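Local atomic coordinates of uncharacterized protein PA2218 (Pseudomonas aeruginosa, PDB entry 2HDW), a protein that is of unknown function but adopts an alpha/beta hydrolase fold and is probably a hydrolase. Residues A[222-225]-A[226-230]; A[262-265]-A[266-270]; A[206-209]-A[210-214]. All coordinates share one frame; numbering follows the deposited sequence.

Contact 1. Residues A[222-225]-A[226-230]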
ATOM      1  N   GLN A 222      21.466 -18.674   3.120  1.00 16.05           N
ATOM      2  CA  GLN A 222      21.415 -17.254   3.436  1.00 15.37           C
ATOM      3  C   GLN A 222      20.148 -16.931   4.228  1.00 14.91           C
ATOM      4  O   GLN A 222      20.177 -16.115   5.148  1.00 14.56           O
ATOM      5  CB  GLN A 222      21.472 -16.443   2.138  1.00 17.29           C
ATOM      6  CG  GLN A 222      22.690 -16.812   1.283  1.00 21.77           C
ATOM      7  CD  GLN A 222      22.798 -16.019  -0.008  1.00 25.74           C
ATOM      8  OE1 GLN A 222      21.921 -16.089  -0.880  1.00 23.69           O
ATOM      9  NE2 GLN A 222      23.886 -15.262  -0.142  1.00 24.89           N
ATOM     10  N   ARG A 223      19.039 -17.581   3.875  1.00 15.65           N
ATOM     11  CA  ARG A 223      17.770 -17.369   4.572  1.00 14.58           C
ATOM     12  C   ARG A 223      17.910 -17.846   6.013  1.00 15.39           C
ATOM     13  O   ARG A 223      17.477 -17.175   6.949  1.00 14.81           O
ATOM     14  CB  ARG A 223      16.643 -18.148   3.885  1.00 14.00           C
ATOM     15  CG  ARG A 223      15.310 -18.129   4.647  1.00 14.26           C
ATOM     16  CD  ARG A 223      14.262 -19.040   3.999  1.00 14.57           C
ATOM     17  NE  ARG A 223      13.147 -19.317   4.910  1.00 12.29           N
ATOM     18  CZ  ARG A 223      12.012 -18.625   4.960  1.00 13.02           C
ATOM     19  NH1 ARG A 223      11.807 -17.601   4.137  1.00 11.04           N
ATOM     20  NH2 ARG A 223      11.089 -18.938   5.867  1.00 12.43           N
ATOM     21  N   THR A 224      18.515 -19.018   6.178  1.00 14.73           N
ATOM     22  CA  THR A 224      18.724 -19.605   7.495  1.00 13.79           C
ATOM     23  C   THR A 224      19.613 -18.698   8.342  1.00 13.89           C
ATOM     24  O   THR A 224      19.370 -18.502   9.532  1.00 14.02           O
ATOM     25  CB  THR A 224      19.377 -20.995   7.369  1.00 13.37           C
ATOM     26  OG1 THR A 224      18.511 -21.854   6.614  1.00 11.49           O
ATOM     27  CG2 THR A 224      19.625 -21.608   8.747  1.00 13.33           C
ATOM     28  N   ARG A 225      20.644 -18.145   7.712  1.00 14.64           N
ATOM     29  CA  ARG A 225      21.575 -17.249   8.386  1.00 14.73           C
ATOM     30  C   ARG A 225      20.814 -16.018   8.888  1.00 13.33           C
ATOM     31  O   ARG A 225      21.009 -15.575  10.017  1.00 13.43           O
ATOM     32  CB  ARG A 225      22.669 -16.831   7.400  1.00 18.70           C
ATOM     33  CG  ARG A 225      23.769 -15.954   7.964  1.00 23.52           C
ATOM     34  CD  ARG A 225      24.415 -15.163   6.826  1.00 28.94           C
ATOM     35  NE  ARG A 225      24.652 -16.014   5.659  1.00 33.25           N
ATOM     36  CZ  ARG A 225      24.651 -15.585   4.398  1.00 33.32           C
ATOM     37  NH1 ARG A 225      24.427 -14.306   4.124  1.00 34.65           N
ATOM     38  NH2 ARG A 225      24.867 -16.440   3.407  1.00 35.35           N
ATOM     39  N   THR A 226      19.943 -15.471   8.042  1.00 10.67           N
ATOM     40  CA  THR A 226      19.154 -14.300   8.412  1.00  9.62           C
ATOM     41  C   THR A 226      18.231 -14.613   9.591  1.00  9.25           C
ATOM     42  O   THR A 226      18.124 -13.828  10.533  1.00  6.35           O
ATOM     43  CB  THR A 226      18.304 -13.803   7.215  1.00 10.61           C
ATOM     44  OG1 THR A 226      19.176 -13.365   6.167  1.00 11.78           O
ATOM     45  CG2 THR A 226      17.404 -12.636   7.632  1.00 10.72           C
ATOM     46  N   LEU A 227      17.570 -15.766   9.541  1.00  8.84           N
ATOM     47  CA  LEU A 227      16.671 -16.164  10.614  1.00  9.46           C
ATOM     48  C   LEU A 227      17.432 -16.360  11.926  1.00 10.46           C
ATOM     49  O   LEU A 227      16.955 -15.974  12.999  1.00 11.24           O
ATOM     50  CB  LEU A 227      15.930 -17.442  10.224  1.00 11.18           C
ATOM     51  CG  LEU A 227      14.951 -17.261   9.061  1.00 11.71           C
ATOM     52  CD1 LEU A 227      14.342 -18.610   8.687  1.00  9.80           C
ATOM     53  CD2 LEU A 227      13.860 -16.254   9.455  1.00 10.22           C
ATOM     54  N   GLU A 228      18.624 -16.947  11.843  1.00 10.41           N
ATOM     55  CA  GLU A 228      19.424 -17.153  13.038  1.00 12.67           C
ATOM     56  C   GLU A 228      19.736 -15.804  13.669  1.00 12.93           C
ATOM     57  O   GLU A 228      19.663 -15.653  14.887  1.00 13.94           O
ATOM     58  CB  GLU A 228      20.726 -17.886  12.701  1.00 13.92           C
ATOM     59  CG  GLU A 228      20.510 -19.302  12.191  1.00 17.88           C
ATOM     60  CD  GLU A 228      21.807 -20.002  11.840  1.00 18.89           C
ATOM     61  OE1 GLU A 228      22.786 -19.303  11.501  1.00 16.59           O
ATOM     62  OE2 GLU A 228      21.840 -21.252  11.888  1.00 18.61           O
ATOM     63  N   GLN A 229      20.079 -14.827  12.833  1.00 12.62           N
ATOM     64  CA  GLN A 229      20.397 -13.482  13.306  1.00 14.45           C
ATOM     65  C   GLN A 229      19.176 -12.825  13.939  1.00 14.04           C
ATOM     66  O   GLN A 229      19.288 -12.142  14.953  1.00 12.55           O
ATOM     67  CB  GLN A 229      20.887 -12.610  12.145  1.00 17.82           C
ATOM     68  CG  GLN A 229      22.172 -13.080  11.494  1.00 24.73           C
ATOM     69  CD  GLN A 229      22.558 -12.228  10.298  1.00 28.12           C
ATOM     70  OE1 GLN A 229      21.862 -12.209   9.280  1.00 30.98           O
ATOM     71  NE2 GLN A 229      23.670 -11.510  10.417  1.00 31.10           N
ATOM     72  N   LEU A 230      18.010 -13.018  13.326  1.00 13.61           N
ATOM     73  CA  LEU A 230      16.781 -12.438  13.858  1.00 12.87           C
ATOM     74  C   LEU A 230      16.533 -13.000  15.253  1.00 12.36           C
ATOM     75  O   LEU A 230      16.101 -12.278  16.146  1.00 11.09           O
ATOM     76  CB  LEU A 230      15.597 -12.742  12.927  1.00 12.51           C
ATOM     77  CG  LEU A 230      15.687 -12.017  11.574  1.00 15.16           C
ATOM     78  CD1 LEU A 230      14.608 -12.505  10.619  1.00 11.74           C
ATOM     79  CD2 LEU A 230      15.563 -10.520  11.808  1.00 14.45           C
TER
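Two successive turns of helix 220-240 meet here, where Arg223 runs past Leu227 and Thr224 past Glu228. Four i to i+4 backbone bonds establish the helical geometry. The shortest joins Glu228 N to Thr224 O at 2.9 Å, and the straightest, with an N-H...O angle of 161°, joins Leu227 N to Arg223 O at 3.0 Å.

Arg223 leaves the helix with CG anti to the backbone N (chi1 173°) and continues extended as far as NE. That atom lies 4.0 Å from Leu227 CD1, so the methyl brushes the polar end of the chain at an oblique angle. The guanidinium itself is bonded further off, through NH2 to the carbonyl of Met293. Leu227 also touches Met293, as does Thr226, which marks this as the side of the helix turned to the body of the protein. The helix is a long surface element lying well away from the centre of the alpha/beta hydrolase fold, and none of the touching residues is buried.

On another flank, Thr224 CG2 approaches the carboxylate of Glu228 at 3.9 Å from OE2, a van der Waals contact only. Glu228 CG is pressed to 3.0 Å from Thr224 O, a tight carbon-oxygen approach. The hydroxyl of Thr224 bonds instead to the carbonyl of Leu220.

Arg225 bends back at chi3 (-44°), which carries its guanidinium over the preceding turn: Gln222 CA stands 3.5 Å above one face, displaced toward the rim. Its NH2 forms a salt bridge with Glu221.

Contact 2. Residues A[262-265]-A[266-270]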
ATOM      1  N   ASP A 262      16.439   5.735  -7.456  1.00 10.42           N
ATOM      2  CA  ASP A 262      15.098   6.232  -7.741  1.00  9.34           C
ATOM      3  C   ASP A 262      14.308   6.376  -6.445  1.00 10.77           C
ATOM      4  O   ASP A 262      13.645   7.392  -6.229  1.00 10.25           O
ATOM      5  CB  ASP A 262      14.344   5.274  -8.667  1.00  9.05           C
ATOM      6  CG  ASP A 262      14.868   5.297 -10.092  1.00 10.64           C
ATOM      7  OD1 ASP A 262      15.675   6.191 -10.431  1.00 11.18           O
ATOM      8  OD2 ASP A 262      14.458   4.416 -10.876  1.00 10.59           O
ATOM      9  N   TYR A 263      14.365   5.352  -5.595  1.00  8.92           N
ATOM     10  CA  TYR A 263      13.646   5.385  -4.324  1.00 11.35           C
ATOM     11  C   TYR A 263      14.100   6.571  -3.483  1.00 11.86           C
ATOM     12  O   TYR A 263      13.285   7.268  -2.881  1.00 12.24           O
ATOM     13  CB  TYR A 263      13.870   4.095  -3.530  1.00 10.89           C
ATOM     14  CG  TYR A 263      12.952   2.950  -3.900  1.00 11.52           C
ATOM     15  CD1 TYR A 263      11.581   3.151  -4.061  1.00 12.79           C
ATOM     16  CD2 TYR A 263      13.441   1.651  -4.021  1.00 11.44           C
ATOM     17  CE1 TYR A 263      10.717   2.080  -4.329  1.00 11.68           C
ATOM     18  CE2 TYR A 263      12.588   0.572  -4.284  1.00 12.03           C
ATOM     19  CZ  TYR A 263      11.229   0.796  -4.436  1.00 12.12           C
ATOM     20  OH  TYR A 263      10.385  -0.266  -4.681  1.00 11.82           O
ATOM     21  N   HIS A 264      15.410   6.787  -3.434  1.00 11.50           N
ATOM     22  CA  HIS A 264      15.957   7.906  -2.678  1.00 12.35           C
ATOM     23  C   HIS A 264      15.440   9.228  -3.237  1.00 12.08           C
ATOM     24  O   HIS A 264      15.015  10.104  -2.488  1.00 12.50           O
ATOM     25  CB  HIS A 264      17.488   7.909  -2.741  1.00 12.52           C
ATOM     26  CG  HIS A 264      18.101   9.193  -2.276  1.00 14.69           C
ATOM     27  ND1 HIS A 264      18.087  10.342  -3.037  1.00 17.59           N
ATOM     28  CD2 HIS A 264      18.698   9.524  -1.107  1.00 14.76           C
ATOM     29  CE1 HIS A 264      18.647  11.327  -2.357  1.00 15.65           C
ATOM     30  NE2 HIS A 264      19.028  10.856  -1.182  1.00 15.31           N
ATOM     31  N   ASP A 265      15.477   9.370  -4.557  1.00 11.85           N
ATOM     32  CA  ASP A 265      15.023  10.606  -5.184  1.00 13.56           C
ATOM     33  C   ASP A 265      13.566  10.914  -4.892  1.00 12.97           C
ATOM     34  O   ASP A 265      13.142  12.063  -4.967  1.00 12.59           O
ATOM     35  CB  ASP A 265      15.256  10.554  -6.689  1.00 16.43           C
ATOM     36  CG  ASP A 265      16.729  10.580  -7.042  1.00 18.31           C
ATOM     37  OD1 ASP A 265      17.545  10.920  -6.158  1.00 19.13           O
ATOM     38  OD2 ASP A 265      17.070  10.268  -8.196  1.00 21.25           O
ATOM     39  N   TYR A 266      12.795   9.889  -4.559  1.00 13.96           N
ATOM     40  CA  TYR A 266      11.391  10.107  -4.243  1.00 12.73           C
ATOM     41  C   TYR A 266      11.201  10.338  -2.744  1.00 12.80           C
ATOM     42  O   TYR A 266      10.672  11.369  -2.315  1.00 10.79           O
ATOM     43  CB  TYR A 266      10.547   8.903  -4.665  1.00 12.29           C
ATOM     44  CG  TYR A 266       9.096   9.046  -4.262  1.00 11.68           C
ATOM     45  CD1 TYR A 266       8.240   9.906  -4.954  1.00 11.81           C
ATOM     46  CD2 TYR A 266       8.595   8.377  -3.147  1.00 11.53           C
ATOM     47  CE1 TYR A 266       6.919  10.099  -4.541  1.00 10.86           C
ATOM     48  CE2 TYR A 266       7.282   8.566  -2.721  1.00  9.57           C
ATOM     49  CZ  TYR A 266       6.452   9.426  -3.420  1.00 12.53           C
ATOM     50  OH  TYR A 266       5.161   9.619  -2.990  1.00  9.86           O
ATOM     51  N   TYR A 267      11.650   9.366  -1.955  1.00 12.02           N
ATOM     52  CA  TYR A 267      11.501   9.399  -0.504  1.00 12.40           C
ATOM     53  C   TYR A 267      12.399  10.357   0.270  1.00 11.57           C
ATOM     54  O   TYR A 267      12.065  10.745   1.389  1.00 11.62           O
ATOM     55  CB  TYR A 267      11.699   7.989   0.067  1.00 10.98           C
ATOM     56  CG  TYR A 267      10.576   7.016  -0.223  1.00  9.88           C
ATOM     57  CD1 TYR A 267       9.309   7.195   0.337  1.00  7.54           C
ATOM     58  CD2 TYR A 267      10.785   5.902  -1.042  1.00  9.19           C
ATOM     59  CE1 TYR A 267       8.272   6.285   0.089  1.00  8.14           C
ATOM     60  CE2 TYR A 267       9.757   4.989  -1.299  1.00 10.63           C
ATOM     61  CZ  TYR A 267       8.505   5.188  -0.730  1.00  9.28           C
ATOM     62  OH  TYR A 267       7.484   4.293  -0.990  1.00  8.47           O
ATOM     63  N   MET A 268      13.528  10.749  -0.304  1.00 12.31           N
ATOM     64  CA  MET A 268      14.433  11.625   0.431  1.00 11.88           C
ATOM     65  C   MET A 268      14.749  12.979  -0.202  1.00 13.30           C
ATOM     66  O   MET A 268      15.829  13.536  -0.006  1.00 15.56           O
ATOM     67  CB  MET A 268      15.720  10.863   0.756  1.00  7.77           C
ATOM     68  CG  MET A 268      15.509   9.740   1.787  1.00 11.15           C
ATOM     69  SD  MET A 268      15.049  10.358   3.416  1.00  7.60           S
ATOM     70  CE  MET A 268      16.705  10.426   4.195  1.00 12.68           C
ATOM     71  N   THR A 269      13.802  13.495  -0.975  1.00 13.72           N
ATOM     72  CA  THR A 269      13.935  14.809  -1.584  1.00 13.49           C
ATOM     73  C   THR A 269      12.541  15.403  -1.459  1.00 13.29           C
ATOM     74  O   THR A 269      11.598  14.708  -1.077  1.00 13.09           O
ATOM     75  CB  THR A 269      14.299  14.762  -3.084  1.00 14.71           C
ATOM     76  OG1 THR A 269      13.150  14.365  -3.844  1.00 15.14           O
ATOM     77  CG2 THR A 269      15.447  13.794  -3.336  1.00 17.02           C
ATOM     78  N   PRO A 270      12.394  16.697  -1.757  1.00 12.31           N
ATOM     79  CA  PRO A 270      11.072  17.317  -1.659  1.00 13.14           C
ATOM     80  C   PRO A 270      10.020  16.636  -2.543  1.00 13.11           C
ATOM     81  O   PRO A 270       8.817  16.815  -2.333  1.00 12.76           O
ATOM     82  CB  PRO A 270      11.351  18.760  -2.073  1.00 14.25           C
ATOM     83  CG  PRO A 270      12.706  18.994  -1.479  1.00 13.18           C
ATOM     84  CD  PRO A 270      13.447  17.723  -1.875  1.00 12.69           C
TER
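Tyr267 leans back on Tyr263 one turn earlier, at the end of helix 258-267. Its CB rests 3.4 Å from Tyr263 O, the same carbonyl that accepts the Tyr267 N-H at 2.8 Å, nearly along the C=O axis. With CG beside the backbone N (chi1 -71°), the ring stays near that oxygen, and CD2 also comes within 3.4 Å of Tyr263 O. One atom further, CE2 packs 3.8 Å from Tyr263 CD1; the two tyrosine side chains run side by side and point the same way. Over the centre of one Tyr267 ring face, 3.6 Å above the plane, stands CD2 of Tyr266. At the tip, OH makes a weak hydrogen bond to Asn279.

His264 projects on another side. Met268 CB lies over its ring face, 4.0 Å from the centroid and 21° off the normal, a CH-pi contact, while ND1 donates within the ring plane to Asp265 OD1 at 3.2 Å, meeting the anti side of the carboxylate but tilted 28° out of the carboxylate plane. Met268 has left helical backbone geometry, and beyond it Thr269 OG1 donates to Asp265 O at 2.6 Å; OG1 is also hydrogen-bonded to Arg271 N.

The tyrosines face the body of the fold: Tyr266 sets its ring edge-to-face with Tyr348 of helix 346-349, and Tyr267 touches Pro104 in the loop after strand 96-102. Tyr263 meets the His344 ring in the loop following strand 334-339, and its OH bonds to that of Tyr204, between strand 197-201 and helix 206-212.

Contact 3. Residues A[206-209]-A[210-214]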
ATOM      1  N   MET A 206       5.359  -8.475  -0.756  1.00  9.22           N
ATOM      2  CA  MET A 206       6.328  -8.330   0.325  1.00  8.91           C
ATOM      3  C   MET A 206       6.811  -9.620   1.001  1.00 10.34           C
ATOM      4  O   MET A 206       7.938  -9.654   1.510  1.00  8.91           O
ATOM      5  CB  MET A 206       5.820  -7.336   1.383  1.00  6.21           C
ATOM      6  CG  MET A 206       5.679  -5.873   0.896  1.00  7.43           C
ATOM      7  SD  MET A 206       7.138  -5.154   0.026  1.00  1.11           S
ATOM      8  CE  MET A 206       8.369  -5.332   1.327  1.00  1.11           C
ATOM      9  N   THR A 207       5.997 -10.680   1.018  1.00  9.31           N
ATOM     10  CA  THR A 207       6.449 -11.919   1.651  1.00  9.53           C
ATOM     11  C   THR A 207       7.493 -12.572   0.752  1.00 11.35           C
ATOM     12  O   THR A 207       8.473 -13.150   1.231  1.00 10.04           O
ATOM     13  CB  THR A 207       5.284 -12.926   1.924  1.00 10.27           C
ATOM     14  OG1 THR A 207       4.707 -13.372   0.687  1.00  8.89           O
ATOM     15  CG2 THR A 207       4.216 -12.273   2.787  1.00  8.49           C
ATOM     16  N   ARG A 208       7.295 -12.459  -0.557  1.00 11.60           N
ATOM     17  CA  ARG A 208       8.246 -13.031  -1.501  1.00 11.96           C
ATOM     18  C   ARG A 208       9.577 -12.281  -1.459  1.00 12.24           C
ATOM     19  O   ARG A 208      10.638 -12.897  -1.397  1.00 10.96           O
ATOM     20  CB  ARG A 208       7.687 -12.987  -2.926  1.00 12.83           C
ATOM     21  CG  ARG A 208       8.667 -13.469  -3.990  1.00 15.43           C
ATOM     22  CD  ARG A 208       8.105 -13.278  -5.394  1.00 16.48           C
ATOM     23  NE  ARG A 208       7.089 -14.276  -5.723  1.00 20.71           N
ATOM     24  CZ  ARG A 208       7.359 -15.510  -6.141  1.00 21.25           C
ATOM     25  NH1 ARG A 208       8.620 -15.903  -6.291  1.00 18.63           N
ATOM     26  NH2 ARG A 208       6.369 -16.355  -6.392  1.00 20.68           N
ATOM     27  N   VAL A 209       9.532 -10.951  -1.473  1.00 11.70           N
ATOM     28  CA  VAL A 209      10.776 -10.188  -1.472  1.00 12.09           C
ATOM     29  C   VAL A 209      11.581 -10.358  -0.184  1.00 12.80           C
ATOM     30  O   VAL A 209      12.809 -10.400  -0.222  1.00 10.58           O
ATOM     31  CB  VAL A 209      10.528  -8.679  -1.740  1.00 13.65           C
ATOM     32  CG1 VAL A 209       9.914  -8.000  -0.527  1.00 12.53           C
ATOM     33  CG2 VAL A 209      11.837  -8.012  -2.118  1.00 18.46           C
ATOM     34  N   MET A 210      10.902 -10.466   0.954  1.00 11.67           N
ATOM     35  CA  MET A 210      11.621 -10.643   2.210  1.00 12.75           C
ATOM     36  C   MET A 210      12.128 -12.072   2.392  1.00 14.43           C
ATOM     37  O   MET A 210      13.129 -12.306   3.082  1.00 12.80           O
ATOM     38  CB  MET A 210      10.743 -10.238   3.396  1.00 10.70           C
ATOM     39  CG  MET A 210      10.731  -8.731   3.610  1.00 13.38           C
ATOM     40  SD  MET A 210      10.192  -8.199   5.225  1.00  8.33           S
ATOM     41  CE  MET A 210       8.712  -7.375   4.805  1.00 15.15           C
ATOM     42  N   SER A 211      11.446 -13.022   1.762  1.00 14.12           N
ATOM     43  CA  SER A 211      11.835 -14.423   1.861  1.00 14.86           C
ATOM     44  C   SER A 211      12.894 -14.827   0.834  1.00 16.04           C
ATOM     45  O   SER A 211      13.834 -15.558   1.166  1.00 16.47           O
ATOM     46  CB  SER A 211      10.607 -15.321   1.704  1.00 14.40           C
ATOM     47  OG  SER A 211       9.685 -15.099   2.757  1.00 15.68           O
ATOM     48  N   LYS A 212      12.752 -14.346  -0.401  1.00 15.26           N
ATOM     49  CA  LYS A 212      13.684 -14.696  -1.477  1.00 16.36           C
ATOM     50  C   LYS A 212      14.545 -13.556  -2.029  1.00 16.34           C
ATOM     51  O   LYS A 212      15.372 -13.782  -2.916  1.00 16.06           O
ATOM     52  CB  LYS A 212      12.912 -15.318  -2.646  1.00 17.51           C
ATOM     53  CG  LYS A 212      12.046 -16.516  -2.279  1.00 19.54           C
ATOM     54  CD  LYS A 212      11.269 -17.007  -3.495  1.00 21.85           C
ATOM     55  CE  LYS A 212      10.473 -18.267  -3.181  1.00 22.68           C
ATOM     56  NZ  LYS A 212       9.658 -18.714  -4.352  1.00 26.27           N
ATOM     57  N   GLY A 213      14.365 -12.344  -1.514  1.00 16.41           N
ATOM     58  CA  GLY A 213      15.134 -11.217  -2.019  1.00 16.70           C
ATOM     59  C   GLY A 213      14.692 -10.871  -3.435  1.00 17.05           C
ATOM     60  O   GLY A 213      13.708 -11.424  -3.931  1.00 16.98           O
ATOM     61  N   TYR A 214      15.410  -9.961  -4.090  1.00 16.21           N
ATOM     62  CA  TYR A 214      15.067  -9.570  -5.454  1.00 18.54           C
ATOM     63  C   TYR A 214      15.453 -10.643  -6.468  1.00 19.80           C
ATOM     64  O   TYR A 214      16.603 -11.073  -6.529  1.00 22.12           O
ATOM     65  CB  TYR A 214      15.747  -8.248  -5.812  1.00 18.66           C
ATOM     66  CG  TYR A 214      15.096  -7.048  -5.172  1.00 17.51           C
ATOM     67  CD1 TYR A 214      13.823  -6.636  -5.563  1.00 17.73           C
ATOM     68  CD2 TYR A 214      15.745  -6.325  -4.172  1.00 17.21           C
ATOM     69  CE1 TYR A 214      13.209  -5.530  -4.975  1.00 17.02           C
ATOM     70  CE2 TYR A 214      15.140  -5.215  -3.573  1.00 17.39           C
ATOM     71  CZ  TYR A 214      13.871  -4.825  -3.984  1.00 17.73           C
ATOM     72  OH  TYR A 214      13.266  -3.732  -3.416  1.00 14.30           O
TER
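Ser211 grips the carbonyl of Thr207 twice: OG donates to Thr207 O at 2.8 Å, and the Ser211 backbone N at 3.0 Å. The two donors arrive from opposite faces of the carbonyl plane. The serine can do this because its OG is turned back beside its own N, toward the preceding turn. Lys212 N follows with a straighter bond, 2.7 Å to Arg208 O with an N-H...O angle of 163°.

These bonds belong to the short helix 206-212, which follows strand 197-201 of the alpha/beta hydrolase sheet. Its C-terminal end is defined by Gly213, the first residue to leave helical geometry. A positive phi of 69°, readily adopted by glycine, redirects the chain, yet Gly213 N still makes a weak bond of 2.8 Å to Val209 O.

Outward from the backbone, Arg208 and Lys212 cross with Arg208 NH1 only 3.6 Å from Lys212 NZ. Such nearness of like charges would probably be unfavourable alone; a long, weak ion pair of Arg208 with Asp216 may offset it in part.

On the apolar side, the thioether chains of Met206 and Met210 both bend, and their methyls meet, CE to CE at 4.0 Å. Both side chains touch Phe292 of helix 289-292 and Phe105, which places this flank against neighbouring parts of the fold. Tyr214, beyond the helix end, sets its ring edge-to-face with Phe259 and bonds its OH to that of Tyr204. Val209 points along the same direction as Tyr214 and lies over one face of its ring, displaced toward the rim: Val209 CG2 stands 4.2 Å from the ring centroid, 15° off the normal, a CH-pi contact.

Overall arrangement
Along the chain the order is contact 3, contact 1, contact 2, on helices 206-212, 220-240 and 258-267. Contacts 1 and 3 have centres about 14 Å apart and touch where Arg223 NH1 packs on Ser211 CB at 3.5 Å; Met293 O has partners in both, though its bond to Ser211 is weak. Contact 2 is centred about 30 Å from contact 1, nearest atoms about 18 Å apart, and about 22 Å from contact 3, where nearest atoms are about 4 Å apart without touching. Tyr204 links contacts 2 and 3, its hydroxyl bonding to those of Tyr263 and Tyr214. Their place between neighbouring strands 197-201 and 309-314 is consistent with an insertion on the hydrolase fold.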